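Local coordinates for protein putative epimerase (Burkholderia cenocepacia, PDB 4LW8) that probably interconverts or otherwise modifies nucleotide sugars for LPS O-antigen biosynthesis, as an NAD(P)-dependent member of the epimerase/dehydratase family, at residues T27-T30 with G31-A35; S292-K295 with L296-V300. All coordinates share one frame; numbering follows the deposited sequence.

Contact 1 (T27-T30 with G31-A35); sequences TGFT and GRYMA
F29 and Y33 stack one turn apart at the start of helix 29-40, the first helix of the Rossmann-type beta-alpha-beta unit formed with strands 20-24 and 44-49. TGFTG at 27-31 belongs to the glycine-rich turn that in this family normally adjoins the dinucleotide. The rings meet as an offset edge-to-face pair, centroids 5.7 Å apart and planes at 73°: the edge of Y33 is directed at the F29 face, with CE2 of Y33 3.7 Å from CE1 of F29. With its CG anti to the backbone N (chi1 166°), F29 swings its ring out beside the helix, where Y33 can reach it. V227 of helix 227-240 touches both side chains, and Y33 OH bonds to V191 O. Alongside, the first helical turns close through R32 N to G28 O, 3.1 Å, and M34 N to T30 O, 2.9 Å. T30 itself turns OG1 to Y188 OH. The R32 chain bends at chi3 (73°); NH1 forms a salt bridge with D58, and NH2 hydrogen-bonds V191 O. In the plane of that guanidinium, at its edge, one water accepts from R32 NE at 2.6 Å and donates to F29 O at 2.8 Å.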
ATOM      1  N   THR A  27     -20.025  -8.046  14.611  1.00 25.72           N
ATOM      2  CA  THR A  27     -21.065  -9.052  14.355  1.00 29.03           C
ATOM      3  C   THR A  27     -20.745  -9.942  13.144  1.00 25.57           C
ATOM      4  O   THR A  27     -21.538 -10.783  12.763  1.00 27.20           O
ATOM      5  CB  THR A  27     -22.467  -8.413  14.162  1.00 29.60           C
ATOM      6  OG1 THR A  27     -22.444  -7.501  13.059  1.00 30.40           O
ATOM      7  CG2 THR A  27     -22.886  -7.663  15.434  1.00 31.35           C
ATOM      8  N   GLY A  28     -19.567  -9.780  12.549  1.00 25.36           N
ATOM      9  CA  GLY A  28     -19.189 -10.683  11.471  1.00 28.40           C
ATOM     10  C   GLY A  28     -18.771 -12.036  12.031  1.00 33.03           C
ATOM     11  O   GLY A  28     -18.806 -12.259  13.250  1.00 28.27           O
ATOM     12  N   PHE A  29     -18.369 -12.933  11.142  1.00 31.84           N
ATOM     13  CA  PHE A  29     -17.944 -14.279  11.511  1.00 33.44           C
ATOM     14  C   PHE A  29     -16.867 -14.297  12.602  1.00 29.06           C
ATOM     15  O   PHE A  29     -17.064 -14.883  13.657  1.00 27.85           O
ATOM     16  CB  PHE A  29     -17.430 -15.003  10.267  1.00 29.79           C
ATOM     17  CG  PHE A  29     -16.661 -16.263  10.562  1.00 29.76           C
ATOM     18  CD1 PHE A  29     -17.277 -17.340  11.184  1.00 32.00           C
ATOM     19  CD2 PHE A  29     -15.336 -16.388  10.169  1.00 32.69           C
ATOM     20  CE1 PHE A  29     -16.578 -18.496  11.440  1.00 33.22           C
ATOM     21  CE2 PHE A  29     -14.635 -17.535  10.422  1.00 30.46           C
ATOM     22  CZ  PHE A  29     -15.255 -18.597  11.058  1.00 31.88           C
ATOM     23  N   THR A  30     -15.746 -13.637  12.357  1.00 27.33           N
ATOM     24  CA  THR A  30     -14.635 -13.631  13.308  1.00 25.14           C
ATOM     25  C   THR A  30     -15.003 -12.890  14.591  1.00 29.46           C
ATOM     26  O   THR A  30     -14.674 -13.327  15.695  1.00 28.29           O
ATOM     27  CB  THR A  30     -13.390 -12.986  12.680  1.00 24.14           C
ATOM     28  OG1 THR A  30     -13.043 -13.708  11.487  1.00 24.83           O
ATOM     29  CG2 THR A  30     -12.218 -13.028  13.649  1.00 27.28           C
ATOM     30  N   GLY A  31     -15.715 -11.782  14.432  1.00 26.77           N
ATOM     31  CA  GLY A  31     -16.134 -10.961  15.560  1.00 26.40           C
ATOM     32  C   GLY A  31     -16.947 -11.714  16.600  1.00 26.64           C
ATOM     33  O   GLY A  31     -16.792 -11.492  17.789  1.00 29.37           O
ATOM     34  N   ARG A  32     -17.808 -12.616  16.154  1.00 28.41           N
ATOM     35  CA  ARG A  32     -18.639 -13.382  17.082  1.00 32.84           C
ATOM     36  C   ARG A  32     -17.789 -14.187  18.064  1.00 36.37           C
ATOM     37  O   ARG A  32     -18.100 -14.265  19.247  1.00 39.85           O
ATOM     38  CB  ARG A  32     -19.587 -14.310  16.325  1.00 38.10           C
ATOM     39  CG  ARG A  32     -20.345 -15.250  17.246  1.00 43.04           C
ATOM     40  CD  ARG A  32     -21.544 -15.876  16.574  1.00 49.86           C
ATOM     41  NE  ARG A  32     -21.157 -16.882  15.593  1.00 50.14           N
ATOM     42  CZ  ARG A  32     -21.881 -17.955  15.294  1.00 55.54           C
ATOM     43  NH1 ARG A  32     -23.032 -18.185  15.918  1.00 57.65           N
ATOM     44  NH2 ARG A  32     -21.446 -18.809  14.380  1.00 55.41           N
ATOM     45  N   TYR A  33     -16.738 -14.812  17.550  1.00 31.19           N
ATOM     46  CA  TYR A  33     -15.792 -15.548  18.376  1.00 31.16           C
ATOM     47  C   TYR A  33     -14.850 -14.625  19.179  1.00 32.88           C
ATOM     48  O   TYR A  33     -14.489 -14.947  20.304  1.00 29.76           O
ATOM     49  CB  TYR A  33     -15.005 -16.507  17.490  1.00 28.29           C
ATOM     50  CG  TYR A  33     -15.917 -17.562  16.906  1.00 29.92           C
ATOM     51  CD1 TYR A  33     -16.279 -18.683  17.641  1.00 31.91           C
ATOM     52  CD2 TYR A  33     -16.457 -17.411  15.634  1.00 29.78           C
ATOM     53  CE1 TYR A  33     -17.129 -19.635  17.118  1.00 33.65           C
ATOM     54  CE2 TYR A  33     -17.300 -18.369  15.095  1.00 31.60           C
ATOM     55  CZ  TYR A  33     -17.637 -19.472  15.851  1.00 33.49           C
ATOM     56  OH  TYR A  33     -18.487 -20.421  15.344  1.00 37.99           O
ATOM     57  N   MET A  34     -14.458 -13.486  18.608  1.00 24.94           N
ATOM     58  CA  MET A  34     -13.600 -12.539  19.321  1.00 24.83           C
ATOM     59  C   MET A  34     -14.329 -12.020  20.557  1.00 29.86           C
ATOM     60  O   MET A  34     -13.737 -11.818  21.627  1.00 29.63           O
ATOM     61  CB  MET A  34     -13.201 -11.362  18.421  1.00 26.60           C
ATOM     62  CG  MET A  34     -12.034 -10.543  18.972  1.00 27.31           C
ATOM     63  SD  MET A  34     -10.499 -11.484  18.974  1.00 26.37           S
ATOM     64  CE  MET A  34     -10.072 -11.456  20.723  1.00 29.90           C
ATOM     65  N   ALA A  35     -15.631 -11.820  20.402  1.00 25.89           N
ATOM     66  CA  ALA A  35     -16.468 -11.348  21.496  1.00 30.60           C
ATOM     67  C   ALA A  35     -16.432 -12.326  22.679  1.00 38.63           C
ATOM     68  O   ALA A  35     -16.187 -11.926  23.818  1.00 32.75           O
ATOM     69  CB  ALA A  35     -17.890 -11.137  21.007  1.00 25.41           C
TER
HETATM   70  O   HOH W   1     -19.381 -16.455  13.798  1.00 46.55           O

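Contact 2 (S292-K295 with L296-V300)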
ATOM      1  N   SER A 292       4.720 -20.198   9.561  1.00 33.90           N
ATOM      2  CA  SER A 292       5.357 -20.424  10.853  1.00 38.70           C
ATOM      3  C   SER A 292       4.806 -19.454  11.892  1.00 36.43           C
ATOM      4  O   SER A 292       4.817 -18.241  11.669  1.00 32.34           O
ATOM      5  CB  SER A 292       6.876 -20.258  10.746  1.00 37.92           C
ATOM      6  OG  SER A 292       7.453 -20.082  12.032  1.00 40.91           O
ATOM      7  N   ARG A 293       4.367 -19.976  13.035  1.00 36.17           N
ATOM      8  CA  ARG A 293       3.924 -19.122  14.132  1.00 36.95           C
ATOM      9  C   ARG A 293       4.978 -19.101  15.246  1.00 40.25           C
ATOM     10  O   ARG A 293       4.669 -18.870  16.421  1.00 37.04           O
ATOM     11  CB  ARG A 293       2.563 -19.576  14.689  1.00 39.79           C
ATOM     12  CG  ARG A 293       2.539 -20.931  15.414  1.00 46.80           C
ATOM     13  CD  ARG A 293       1.456 -20.943  16.517  1.00 47.37           C
ATOM     14  NE  ARG A 293       0.118 -20.681  15.980  1.00 56.45           N
ATOM     15  CZ  ARG A 293      -0.927 -20.280  16.706  1.00 57.57           C
ATOM     16  NH1 ARG A 293      -0.797 -20.090  18.012  1.00 63.33           N
ATOM     17  NH2 ARG A 293      -2.106 -20.064  16.129  1.00 44.64           N
ATOM     18  N   ASP A 294       6.224 -19.363  14.878  1.00 36.25           N
ATOM     19  CA  ASP A 294       7.290 -19.382  15.875  1.00 40.87           C
ATOM     20  C   ASP A 294       7.488 -18.033  16.569  1.00 41.55           C
ATOM     21  O   ASP A 294       7.824 -17.984  17.756  1.00 38.10           O
ATOM     22  CB  ASP A 294       8.604 -19.816  15.263  1.00 46.44           C
ATOM     23  CG  ASP A 294       9.640 -20.095  16.314  1.00 55.07           C
ATOM     24  OD1 ASP A 294       9.413 -21.039  17.104  1.00 57.52           O
ATOM     25  OD2 ASP A 294      10.643 -19.353  16.384  1.00 54.78           O
ATOM     26  N   LYS A 295       7.309 -16.936  15.838  1.00 33.86           N
ATOM     27  CA  LYS A 295       7.452 -15.630  16.467  1.00 37.72           C
ATOM     28  C   LYS A 295       6.351 -15.421  17.520  1.00 40.53           C
ATOM     29  O   LYS A 295       6.613 -14.941  18.625  1.00 37.29           O
ATOM     30  CB  LYS A 295       7.421 -14.509  15.430  1.00 40.51           C
ATOM     31  CG  LYS A 295       7.688 -13.126  16.015  1.00 33.11           C
ATOM     32  CD  LYS A 295       7.415 -12.041  14.981  1.00 33.59           C
ATOM     33  CE  LYS A 295       7.725 -10.651  15.541  1.00 30.66           C
ATOM     34  NZ  LYS A 295       7.408  -9.589  14.543  1.00 31.19           N
ATOM     35  N   LEU A 296       5.119 -15.771  17.160  1.00 41.50           N
ATOM     36  CA  LEU A 296       3.997 -15.715  18.090  1.00 35.85           C
ATOM     37  C   LEU A 296       4.256 -16.587  19.323  1.00 38.80           C
ATOM     38  O   LEU A 296       4.038 -16.164  20.462  1.00 37.14           O
ATOM     39  CB  LEU A 296       2.710 -16.148  17.389  1.00 32.70           C
ATOM     40  CG  LEU A 296       1.438 -16.292  18.230  1.00 32.88           C
ATOM     41  CD1 LEU A 296       0.965 -14.947  18.762  1.00 26.18           C
ATOM     42  CD2 LEU A 296       0.333 -16.948  17.399  1.00 31.06           C
ATOM     43  N   ARG A 297       4.724 -17.806  19.089  1.00 40.38           N
ATOM     44  CA  ARG A 297       4.971 -18.751  20.171  1.00 47.15           C
ATOM     45  C   ARG A 297       5.986 -18.178  21.163  1.00 47.93           C
ATOM     46  O   ARG A 297       5.787 -18.239  22.381  1.00 46.02           O
ATOM     47  CB  ARG A 297       5.449 -20.095  19.589  1.00 46.86           C
ATOM     48  CG  ARG A 297       5.818 -21.172  20.603  1.00 50.18           C
ATOM     49  CD  ARG A 297       6.386 -22.414  19.895  1.00 54.67           C
ATOM     50  NE  ARG A 297       5.376 -23.041  19.037  1.00 66.98           N
ATOM     51  CZ  ARG A 297       5.418 -23.085  17.706  1.00 70.10           C
ATOM     52  NH1 ARG A 297       6.426 -22.533  17.042  1.00 73.27           N
ATOM     53  NH2 ARG A 297       4.439 -23.683  17.037  1.00 61.78           N
ATOM     54  N   ARG A 298       7.046 -17.573  20.645  1.00 44.01           N
ATOM     55  CA  ARG A 298       8.067 -16.995  21.510  1.00 44.16           C
ATOM     56  C   ARG A 298       7.539 -15.797  22.293  1.00 41.00           C
ATOM     57  O   ARG A 298       8.045 -15.494  23.363  1.00 49.31           O
ATOM     58  CB  ARG A 298       9.294 -16.607  20.685  1.00 48.76           C
ATOM     59  CG  ARG A 298      10.085 -17.824  20.208  1.00 48.20           C
ATOM     60  CD  ARG A 298      11.200 -17.435  19.251  1.00 53.81           C
ATOM     61  NE  ARG A 298      11.987 -18.591  18.818  1.00 60.68           N
ATOM     62  CZ  ARG A 298      13.032 -19.083  19.482  1.00 68.28           C
ATOM     63  NH1 ARG A 298      13.426 -18.524  20.619  1.00 67.91           N
ATOM     64  NH2 ARG A 298      13.687 -20.136  19.007  1.00 68.45           N
ATOM     65  N   ALA A 299       6.515 -15.130  21.766  1.00 32.80           N
ATOM     66  CA  ALA A 299       5.963 -13.932  22.406  1.00 33.88           C
ATOM     67  C   ALA A 299       4.886 -14.230  23.455  1.00 40.23           C
ATOM     68  O   ALA A 299       4.812 -13.557  24.483  1.00 42.60           O
ATOM     69  CB  ALA A 299       5.396 -12.989  21.350  1.00 28.68           C
ATOM     70  N   VAL A 300       4.036 -15.219  23.190  1.00 39.29           N
ATOM     71  CA  VAL A 300       2.902 -15.493  24.074  1.00 37.87           C
ATOM     72  C   VAL A 300       2.868 -16.928  24.602  1.00 41.06           C
ATOM     73  O   VAL A 300       1.988 -17.278  25.386  1.00 46.38           O
ATOM     74  CB  VAL A 300       1.568 -15.200  23.369  1.00 35.96           C
ATOM     75  CG1 VAL A 300       1.575 -13.790  22.797  1.00 36.92           C
ATOM     76  CG2 VAL A 300       1.321 -16.206  22.251  1.00 35.38           C
TER
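The N-terminal end of the short helix 294-300 is built from an ST turn, an N-cap residue and a salt-bridge network that ties its first turn together. In the ST turn, S292 OG accepts from D294 N at 3.2 Å; R293 follows at the N-cap position, and its carbonyl O receives R297 N at 2.9 Å in a nearly straight bond. D294 then splits its carboxylate between two arginines. OD2 takes the NE of R298 at 2.9 Å on its syn side, and the oxygen lies in the guanidinium plane although the two flat groups stand 76° apart. With CG anti to its own carbonyl carbon (chi1 -72°), R298 starts back past D294 O, its CG 3.3 Å from that oxygen, and the straight run beyond delivers NE to OD2. OD1 meets NH1 of R297 at the guanidinium edge, a weak bond of 3.3 Å at 139°. R297 reaches back through a bend at chi3, crossing R293 at about a right angle, and its NH2 continues to E252. On the buried side, CD2 of L296 lies over one face of the R293 guanidinium, off centre, 3.4 Å from NH1. R293 NE is satisfied by C250 O, while L296 packs on L237 of helix 227-240. K295 points its NZ to E245, T246 O and a bound HEPES sulfonate. A carboxylate in the first helical turn also lies near the positive end of the helix dipole, so D294 would be expected to remain ionised, its charge shared unequally between a firm R298 bridge and a weaker R297 one.

Helix 227-240 is common ground for the two contacts: its V227, T231 and Y234 touch F29, T30, Y33 and M34 of contact 1, while K236 and L237 meet V300 and L296 of contact 2. The contacts do not touch; their centres are 23 Å apart and their nearest atoms about 12 Å. The centre of contact 1 lies about 9 Å from that of the chain, at the turn where relatives bind the dinucleotide, whereas that of contact 2 lies about 18 Å out, following strand 288-291. The side chain of K295 comes within about 3 Å of the bound HEPES, probably from the crystallisation liquor, which thus belongs to the surroundings of contact 2.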